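Local coordinates for coiled-coil and C2 domain-containing protein 1-like (Drosophila melanogaster, PDB 6EI6) that binds phosphatidylinositol monophosphates and regulates the ESCRT pathway in endosomal protein sorting, probably by preventing inappropriate polymerisation of the ESCRT-III protein shrub, at residues P97-E102 and K264-D269. Sequence-based numbering, arbitrary orientation.
Sequences PKFHYE and KWLVLD
Asp269, Glu102 and His100 illustrate how polar side chains can be linked in series along a two-stranded antiparallel ribbon. ND1 of His100 donates to OD1 of Asp269, just past the end of strand 265-268, at a doubtfully short 2.5 Å. The more secure bond runs from His100 NE2 to OE2 of Glu102 on its own strand, at 2.8 Å. It lies near the ring plane and meets the carboxylate oxygen on its anti side; if both bonds hold, ring rotation would be restricted. Two flanking carboxylates would probably favour the protonated, positively charged imidazole. With chi1 at 62°, CG of His100 sits between the backbone N and the carbonyl carbon, which brings the ring alongside Val267; CG1 of that valine lies 3.8 Å from His100 CE1. Glu102 passes across the same valine almost at a right angle, its OE1 3.7 Å from Val267 CG2, and OE1 also forms a salt bridge with Arg104. In the backbone, His100 and Val267 form a hydrogen-bonded antiparallel pair, as do Glu102 and Trp265, and Asp269 N adds a bond to Lys98 O (2.9 Å). Leu266 and Tyr101 share the other face, where Leu266 CG meets Phe99 CD1 at 3.8 Å. Helices 34-62 and 66-91 receive Leu266 and Leu268 respectively, and Gln49 and Asp82 bond to these leucines' backbone nitrogens. The result is an antiparallel beta ribbon laid against the helical hairpin, away from the C2 beta-sandwich.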
# COMPACT_ATOMS: atom_id res chain seq x y z
N PRO A 97 -28.52 16.81 6.50
CA PRO A 97 -29.45 15.72 6.15
C PRO A 97 -29.57 14.70 7.27
O PRO A 97 -28.60 14.40 7.98
CB PRO A 97 -28.81 15.11 4.89
CG PRO A 97 -27.96 16.20 4.31
CD PRO A 97 -27.45 16.99 5.51
N LYS A 98 -30.78 14.20 7.45
CA LYS A 98 -31.01 13.03 8.28
C LYS A 98 -30.21 11.83 7.77
O LYS A 98 -30.01 11.65 6.56
CB LYS A 98 -32.50 12.68 8.29
CG LYS A 98 -33.36 13.78 8.91
CD LYS A 98 -34.56 13.17 9.64
CE LYS A 98 -34.16 11.87 10.34
NZ LYS A 98 -35.36 11.20 10.90
N PHE A 99 -29.79 10.97 8.68
CA PHE A 99 -29.03 9.81 8.26
C PHE A 99 -29.30 8.67 9.23
O PHE A 99 -29.94 8.84 10.27
CB PHE A 99 -27.53 10.13 8.19
CG PHE A 99 -26.96 10.52 9.51
CD1 PHE A 99 -26.47 9.55 10.39
CD2 PHE A 99 -26.95 11.85 9.91
CE1 PHE A 99 -25.96 9.92 11.62
CE2 PHE A 99 -26.42 12.22 11.15
CZ PHE A 99 -25.93 11.26 12.00
N HIS A 100 -28.75 7.52 8.91
CA HIS A 100 -28.91 6.33 9.73
C HIS A 100 -27.73 5.45 9.40
O HIS A 100 -26.91 5.80 8.55
CB HIS A 100 -30.23 5.62 9.45
CG HIS A 100 -30.35 5.14 8.04
ND1 HIS A 100 -30.68 5.97 6.99
CD2 HIS A 100 -30.12 3.91 7.49
CE1 HIS A 100 -30.66 5.28 5.86
NE2 HIS A 100 -30.32 4.03 6.14
N TYR A 101 -27.67 4.29 10.03
CA TYR A 101 -26.57 3.35 9.89
C TYR A 101 -27.04 2.08 9.19
O TYR A 101 -28.13 1.59 9.45
CB TYR A 101 -25.99 3.01 11.28
CG TYR A 101 -25.52 4.27 11.96
CD1 TYR A 101 -24.31 4.87 11.58
CD2 TYR A 101 -26.30 4.92 12.92
CE1 TYR A 101 -23.89 6.05 12.16
CE2 TYR A 101 -25.89 6.10 13.50
CZ TYR A 101 -24.69 6.66 13.12
OH TYR A 101 -24.27 7.84 13.69
N GLU A 102 -26.20 1.57 8.29
CA GLU A 102 -26.36 0.25 7.68
C GLU A 102 -25.07 -0.56 7.78
O GLU A 102 -24.14 -0.15 8.49
CB GLU A 102 -26.78 0.39 6.23
CG GLU A 102 -27.92 1.31 6.06
CD GLU A 102 -28.39 1.39 4.62
OE1 GLU A 102 -27.65 0.89 3.74
OE2 GLU A 102 -29.47 1.97 4.37
N LYS A 264 -20.98 0.05 10.65
CA LYS A 264 -21.81 1.22 10.81
C LYS A 264 -21.61 2.14 9.60
O LYS A 264 -21.08 3.24 9.68
CB LYS A 264 -21.50 1.93 12.12
CG LYS A 264 -21.14 0.99 13.23
CD LYS A 264 -21.28 1.66 14.60
CE LYS A 264 -19.91 2.11 15.13
NZ LYS A 264 -20.05 2.85 16.43
N TRP A 265 -22.07 1.68 8.46
CA TRP A 265 -21.99 2.47 7.25
C TRP A 265 -22.97 3.63 7.35
O TRP A 265 -24.19 3.41 7.36
CB TRP A 265 -22.31 1.58 6.05
CG TRP A 265 -21.79 2.06 4.75
CD1 TRP A 265 -22.52 2.61 3.73
CD2 TRP A 265 -20.44 1.97 4.27
NE1 TRP A 265 -21.71 2.88 2.66
CE2 TRP A 265 -20.43 2.49 2.97
CE3 TRP A 265 -19.25 1.48 4.83
CZ2 TRP A 265 -19.26 2.57 2.21
CZ3 TRP A 265 -18.10 1.56 4.09
CH2 TRP A 265 -18.11 2.11 2.79
N LEU A 266 -22.46 4.85 7.40
CA LEU A 266 -23.35 6.01 7.42
C LEU A 266 -23.95 6.20 6.03
O LEU A 266 -23.23 6.18 5.04
CB LEU A 266 -22.61 7.25 7.88
CG LEU A 266 -23.42 8.44 8.32
CD1 LEU A 266 -22.69 9.18 9.40
CD2 LEU A 266 -23.75 9.38 7.15
N VAL A 267 -25.28 6.37 5.98
CA VAL A 267 -26.05 6.52 4.74
C VAL A 267 -27.08 7.61 4.97
O VAL A 267 -27.77 7.60 5.99
CB VAL A 267 -26.75 5.20 4.35
CG1 VAL A 267 -27.82 5.41 3.27
CG2 VAL A 267 -25.78 4.11 3.96
N LEU A 268 -27.21 8.56 4.05
CA LEU A 268 -28.26 9.56 4.24
C LEU A 268 -29.64 8.95 4.00
O LEU A 268 -29.81 8.04 3.18
CB LEU A 268 -28.06 10.75 3.32
CG LEU A 268 -26.67 11.38 3.39
CD1 LEU A 268 -26.56 12.53 2.40
CD2 LEU A 268 -26.30 11.83 4.79
N ASP A 269 -30.64 9.44 4.73
CA ASP A 269 -32.02 9.30 4.24
C ASP A 269 -32.16 10.23 3.03
O ASP A 269 -31.52 11.28 2.97
CB ASP A 269 -33.03 9.67 5.33
CG ASP A 269 -32.75 9.00 6.68
OD1 ASP A 269 -31.84 8.14 6.79
OD2 ASP A 269 -33.47 9.33 7.65